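PDB 4LN9: rifamycin polyketide synthase from Amycolatopsis mediterranei, which probably dehydrates the beta-hydroxyacyl polyketide intermediate through the dehydratase domain of its terminal module, during assembly of the rifamycin backbone. Local coordinates for residues L41-Q46 with V54-L59; G115-V120 with F136-D141. All blocks are in the same frame, centred on the assembly; numbering follows the deposited sequence.

Interaction 1 (L41-Q46 with V54-L59); sequences LGAVVQ and VFTSRL
Phe55 turns one ring face to Val44, whose CB lies 3.8 Å from the ring centroid and 22° off its normal, a CH-pi contact displaced toward the ring rim. Leu41 approaches the same ring obliquely, its CD1 resting 3.6 Å from Phe55 CD2. With CG anti to the carbonyl carbon (chi1 -76°), the Phe55 ring lies alongside Val44, and Leu86 and Ala90 of helix 80-93 close over this dense side. The two segments are arms of an antiparallel hairpin at the N-terminal side of the double hotdog fold, in each half of which a sheet wraps a long helix. A classic beta bulge interrupts the regular pairing of the hairpin: Thr56 O is gripped by two donors, Gly42 N at 2.7 Å, in the carbonyl plane, and Ala43 N at 3.0 Å. Val45 N and Val54 O bond at 2.9 Å nearly along the C=O axis. The other face, bearing Ala43, Val45, Val54 and Thr56, is a thinner but buried layer with one tight pair, Val45 CG1 and Val54 CG1 at 3.5 Å; the second subunit covers it, its Leu31 O bonding to Thr56 OG1. Gln46 marks the solvent side, exposed and clear of 54-59.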
loop_
_atom_site.group_PDB
_atom_site.type_symbol
_atom_site.label_atom_id
_atom_site.label_comp_id
_atom_site.label_asym_id
_atom_site.label_seq_id
_atom_site.Cartn_x
_atom_site.Cartn_y
_atom_site.Cartn_z
ATOM N N LEU A 41 -8.051 10.217 -4.123
ATOM C CA LEU A 41 -7.308 9.040 -3.686
ATOM C C LEU A 41 -7.549 7.906 -4.669
ATOM O O LEU A 41 -8.666 7.725 -5.152
ATOM C CB LEU A 41 -7.758 8.609 -2.289
ATOM C CG LEU A 41 -7.434 9.548 -1.125
ATOM C CD1 LEU A 41 -8.056 9.035 0.165
ATOM C CD2 LEU A 41 -5.931 9.722 -0.969
ATOM N N GLY A 42 -6.508 7.129 -4.943
ATOM C CA GLY A 42 -6.584 6.090 -5.962
ATOM C C GLY A 42 -6.879 4.725 -5.372
ATOM O O GLY A 42 -7.806 4.042 -5.802
ATOM N N ALA A 43 -6.034 4.287 -4.448
ATOM C CA ALA A 43 -6.148 2.935 -3.924
ATOM C C ALA A 43 -5.986 2.932 -2.414
ATOM O O ALA A 43 -5.476 3.889 -1.835
ATOM C CB ALA A 43 -5.118 2.024 -4.574
ATOM N N VAL A 44 -6.585 1.936 -1.766
ATOM C CA VAL A 44 -6.304 1.678 -0.360
ATOM C C VAL A 44 -5.851 0.233 -0.229
ATOM O O VAL A 44 -6.332 -0.637 -0.955
ATOM C CB VAL A 44 -7.559 1.897 0.509
ATOM C CG1 VAL A 44 -8.746 1.139 -0.070
ATOM C CG2 VAL A 44 -7.297 1.473 1.946
ATOM N N VAL A 45 -4.853 -0.015 0.608
ATOM C CA VAL A 45 -4.550 -1.391 0.966
ATOM C C VAL A 45 -4.277 -1.544 2.448
ATOM O O VAL A 45 -3.758 -0.629 3.088
ATOM C CB VAL A 45 -3.378 -1.962 0.148
ATOM C CG1 VAL A 45 -2.067 -1.324 0.581
ATOM C CG2 VAL A 45 -3.321 -3.475 0.296
ATOM N N GLN A 46 -4.853 -2.587 3.034
ATOM C CA GLN A 46 -4.591 -2.879 4.431
ATOM C C GLN A 46 -3.161 -3.362 4.614
ATOM O O GLN A 46 -2.544 -3.877 3.682
ATOM C CB GLN A 46 -5.577 -3.924 4.943
ATOM C CG GLN A 46 -7.024 -3.479 4.840
ATOM C CD GLN A 46 -7.996 -4.595 5.150
ATOM O OE1 GLN A 46 -8.345 -5.389 4.276
ATOM N NE2 GLN A 46 -8.431 -4.670 6.401
ATOM N N VAL A 54 -2.945 1.970 4.158
ATOM C CA VAL A 54 -2.342 3.038 3.403
ATOM C C VAL A 54 -3.170 3.365 2.171
ATOM O O VAL A 54 -3.780 2.480 1.564
ATOM C CB VAL A 54 -0.890 2.703 3.017
ATOM C CG1 VAL A 54 -0.858 1.631 1.939
ATOM C CG2 VAL A 54 -0.164 3.957 2.555
ATOM N N PHE A 55 -3.418 4.660 1.998
ATOM C CA PHE A 55 -4.053 5.176 0.798
ATOM C C PHE A 55 -2.989 5.742 -0.130
ATOM O O PHE A 55 -2.187 6.578 0.287
ATOM C CB PHE A 55 -5.037 6.284 1.167
ATOM C CG PHE A 55 -6.322 5.781 1.750
ATOM C CD1 PHE A 55 -6.393 5.402 3.079
ATOM C CD2 PHE A 55 -7.441 5.622 0.949
ATOM C CE1 PHE A 55 -7.571 4.920 3.613
ATOM C CE2 PHE A 55 -8.619 5.131 1.474
ATOM C CZ PHE A 55 -8.690 4.795 2.813
ATOM N N THR A 56 -3.154 5.480 -1.423
ATOM C CA THR A 56 -2.250 6.013 -2.438
ATOM C C THR A 56 -2.989 6.853 -3.475
ATOM O O THR A 56 -4.119 6.540 -3.855
ATOM C CB THR A 56 -1.480 4.893 -3.164
ATOM O OG1 THR A 56 -2.408 4.026 -3.828
ATOM C CG2 THR A 56 -0.652 4.084 -2.178
ATOM N N SER A 57 -2.280 7.833 -4.023
ATOM C CA SER A 57 -2.848 8.762 -4.990
ATOM C C SER A 57 -1.750 9.366 -5.862
ATOM O O SER A 57 -0.595 9.460 -5.448
ATOM C CB SER A 57 -3.615 9.871 -4.267
ATOM O OG SER A 57 -3.850 10.975 -5.124
ATOM N N ARG A 58 -2.124 9.772 -7.070
ATOM C CA ARG A 58 -1.291 10.647 -7.888
ATOM C C ARG A 58 -2.082 11.890 -8.286
ATOM O O ARG A 58 -3.088 11.789 -8.986
ATOM C CB ARG A 58 -0.840 9.904 -9.149
ATOM C CG ARG A 58 -0.013 10.753 -10.098
ATOM C CD ARG A 58 0.251 10.016 -11.399
ATOM N NE ARG A 58 1.141 10.771 -12.273
ATOM C CZ ARG A 58 0.727 11.635 -13.194
ATOM N NH1 ARG A 58 -0.571 11.826 -13.392
ATOM N NH2 ARG A 58 1.610 12.300 -13.925
ATOM N N LEU A 59 -1.630 13.058 -7.842
ATOM C CA LEU A 59 -2.300 14.311 -8.184
ATOM C C LEU A 59 -1.558 15.044 -9.296
ATOM O O LEU A 59 -0.331 15.116 -9.289
ATOM C CB LEU A 59 -2.412 15.208 -6.951
ATOM C CG LEU A 59 -3.067 14.568 -5.726
ATOM C CD1 LEU A 59 -3.131 15.560 -4.575
ATOM C CD2 LEU A 59 -4.455 14.050 -6.073
#

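Interaction 2 (G115-V120 with F136-D141); sequences GVRVQV and FSLRED
Phe136 and Gln119 face each other as an antiparallel hydrogen-bonded pair, and Phe136 has the most surface buried by the contact. Its backbone N gives a nearly straight bond to Gln119 O (2.8 Å, 171° at the hydrogen), while Phe136 O takes the Gln119 N-H in return. The ring comes obliquely to Gln119 O, and the side chains approach through their CB atoms. Pro48 of the second subunit packs on both residues, and Gln119 NE2 donates to Gln46 O of that subunit. The strands form a hairpin in the N-terminal part of the double hotdog fold, continuing the sheet beyond strand 52-59. Two residues on from Phe136 and two back from Gln119, on the same face, Leu138 meets Arg117, their CB atoms 4.2 Å apart. Leu138 N bonds to Arg117 O at 2.8 Å; in the returning bond Arg117 N sits above the carbonyl plane of Leu138, 40° out of it. With CG anti to N (chi1 -178°) and a bend at chi3, the end of Arg117 leads away from 136-141, and Leu138 CD2 approaches its guanidinium obliquely. Trp145 packs against Arg117, Phe136 and Leu138. On the reverse face Val116 CG2 touches Ser137 CB at 3.7 Å, and Ser137 OG bonds to His148 NE2.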
loop_
_atom_site.group_PDB
_atom_site.type_symbol
_atom_site.label_atom_id
_atom_site.label_comp_id
_atom_site.label_asym_id
_atom_site.label_seq_id
_atom_site.Cartn_x
_atom_site.Cartn_y
_atom_site.Cartn_z
ATOM N N GLY A 115 3.118 14.999 -12.205
ATOM C CA GLY A 115 2.310 14.539 -11.083
ATOM C C GLY A 115 3.085 14.560 -9.782
ATOM O O GLY A 115 4.303 14.742 -9.777
ATOM N N VAL A 116 2.364 14.475 -8.669
ATOM C CA VAL A 116 2.990 14.193 -7.386
ATOM C C VAL A 116 2.293 13.020 -6.711
ATOM O O VAL A 116 1.071 12.887 -6.784
ATOM C CB VAL A 116 2.970 15.423 -6.457
ATOM C CG1 VAL A 116 1.542 15.889 -6.214
ATOM C CG2 VAL A 116 3.671 15.112 -5.144
ATOM N N ARG A 117 3.096 12.057 -6.267
ATOM C CA ARG A 117 2.557 10.871 -5.618
ATOM C C ARG A 117 2.195 11.228 -4.183
ATOM O O ARG A 117 2.921 11.975 -3.529
ATOM C CB ARG A 117 3.597 9.750 -5.634
ATOM C CG ARG A 117 3.118 8.447 -5.019
ATOM C CD ARG A 117 4.137 7.336 -5.216
ATOM N NE ARG A 117 4.152 6.848 -6.592
ATOM C CZ ARG A 117 5.108 6.079 -7.099
ATOM N NH1 ARG A 117 6.145 5.730 -6.352
ATOM N NH2 ARG A 117 5.041 5.681 -8.363
ATOM N N VAL A 118 0.996 10.842 -3.753
ATOM C CA VAL A 118 0.547 11.162 -2.401
ATOM C C VAL A 118 0.229 9.907 -1.603
ATOM O O VAL A 118 -0.223 8.905 -2.156
ATOM C CB VAL A 118 -0.683 12.091 -2.403
ATOM C CG1 VAL A 118 -1.141 12.364 -0.977
ATOM C CG2 VAL A 118 -0.361 13.393 -3.122
ATOM N N GLN A 119 0.530 9.940 -0.313
ATOM C CA GLN A 119 0.247 8.798 0.528
ATOM C C GLN A 119 -0.355 9.209 1.862
ATOM O O GLN A 119 0.137 10.123 2.520
ATOM C CB GLN A 119 1.506 7.965 0.744
ATOM C CG GLN A 119 1.220 6.609 1.362
ATOM C CD GLN A 119 2.469 5.772 1.515
ATOM O OE1 GLN A 119 2.899 5.480 2.630
ATOM N NE2 GLN A 119 3.027 5.328 0.393
ATOM N N VAL A 120 -1.452 8.557 2.236
ATOM C CA VAL A 120 -2.003 8.725 3.570
ATOM C C VAL A 120 -1.786 7.458 4.374
ATOM O O VAL A 120 -2.266 6.387 4.005
ATOM C CB VAL A 120 -3.508 9.045 3.529
ATOM C CG1 VAL A 120 -3.991 9.497 4.898
ATOM C CG2 VAL A 120 -3.790 10.111 2.480
ATOM N N PHE A 136 2.050 12.038 3.207
ATOM C CA PHE A 136 3.338 12.200 2.535
ATOM C C PHE A 136 3.134 12.512 1.058
ATOM O O PHE A 136 2.192 12.010 0.441
ATOM C CB PHE A 136 4.183 10.930 2.664
ATOM C CG PHE A 136 4.439 10.511 4.081
ATOM C CD1 PHE A 136 5.465 11.088 4.814
ATOM C CD2 PHE A 136 3.760 9.434 4.627
ATOM C CE1 PHE A 136 5.720 10.684 6.112
ATOM C CE2 PHE A 136 4.035 8.999 5.910
ATOM C CZ PHE A 136 5.000 9.641 6.663
ATOM N N SER A 137 4.172 13.077 0.445
ATOM C CA SER A 137 4.220 13.201 -1.005
ATOM C C SER A 137 5.607 12.918 -1.575
ATOM O O SER A 137 6.625 13.147 -0.919
ATOM C CB SER A 137 3.737 14.584 -1.446
ATOM O OG SER A 137 4.700 15.579 -1.149
ATOM N N LEU A 138 5.625 12.453 -2.820
ATOM C CA LEU A 138 6.857 12.200 -3.557
ATOM C C LEU A 138 6.728 12.770 -4.966
ATOM O O LEU A 138 5.975 12.247 -5.789
ATOM C CB LEU A 138 7.120 10.693 -3.644
ATOM C CG LEU A 138 8.410 10.268 -4.352
ATOM C CD1 LEU A 138 9.627 10.759 -3.582
ATOM C CD2 LEU A 138 8.456 8.757 -4.531
ATOM N N ARG A 139 7.392 13.897 -5.205
ATOM C CA ARG A 139 7.446 14.498 -6.533
ATOM C C ARG A 139 8.176 13.589 -7.520
ATOM O O ARG A 139 9.124 12.898 -7.151
ATOM C CB ARG A 139 8.140 15.861 -6.467
ATOM C CG ARG A 139 7.410 16.890 -5.617
ATOM C CD ARG A 139 6.509 17.771 -6.466
ATOM N NE ARG A 139 6.448 19.140 -5.960
ATOM C CZ ARG A 139 7.113 20.162 -6.489
ATOM N NH1 ARG A 139 7.854 19.985 -7.575
ATOM N NH2 ARG A 139 7.035 21.365 -5.935
ATOM N N GLU A 140 7.740 13.606 -8.777
ATOM C CA GLU A 140 8.328 12.760 -9.816
ATOM C C GLU A 140 9.851 12.857 -9.842
ATOM O O GLU A 140 10.541 11.878 -10.129
ATOM C CB GLU A 140 7.762 13.132 -11.189
ATOM C CG GLU A 140 6.398 12.531 -11.484
ATOM C CD GLU A 140 5.916 12.852 -12.884
ATOM O OE1 GLU A 140 6.695 13.442 -13.663
ATOM O OE2 GLU A 140 4.755 12.522 -13.204
ATOM N N ASP A 141 10.357 14.072 -9.664
ATOM C CA ASP A 141 11.794 14.327 -9.696
ATOM C C ASP A 141 12.478 13.793 -8.437
ATOM O O ASP A 141 13.627 13.350 -8.484
ATOM C CB ASP A 141 12.054 15.828 -9.837
ATOM C CG ASP A 141 11.059 16.668 -9.057
ATOM O OD1 ASP A 141 11.349 16.999 -7.888
ATOM O OD2 ASP A 141 9.976 16.972 -9.601
#

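Overall arrangement
Interactions 1 and 2 are two hairpins in series along the chain, laid side by side in the sheet through their neighbouring strands 52-59 and 116-122; their centres lie 11 Å apart. Ser57 O with Val118 N and Leu59 O with Val116 N probably bond across the join, and Val54 packs on Gln119. Both contacts are largely buried and held by four or five backbone bonds, but side chains meet less closely in interaction 2, which lacks an apolar cluster like that round Phe55 and has partly exposed arginines and an exposed Glu140 toward one end. A salt bridge from Arg58 NH2 of interaction 1 to Glu140 OE2 of interaction 2 ties the hairpins together. Both reach the second subunit.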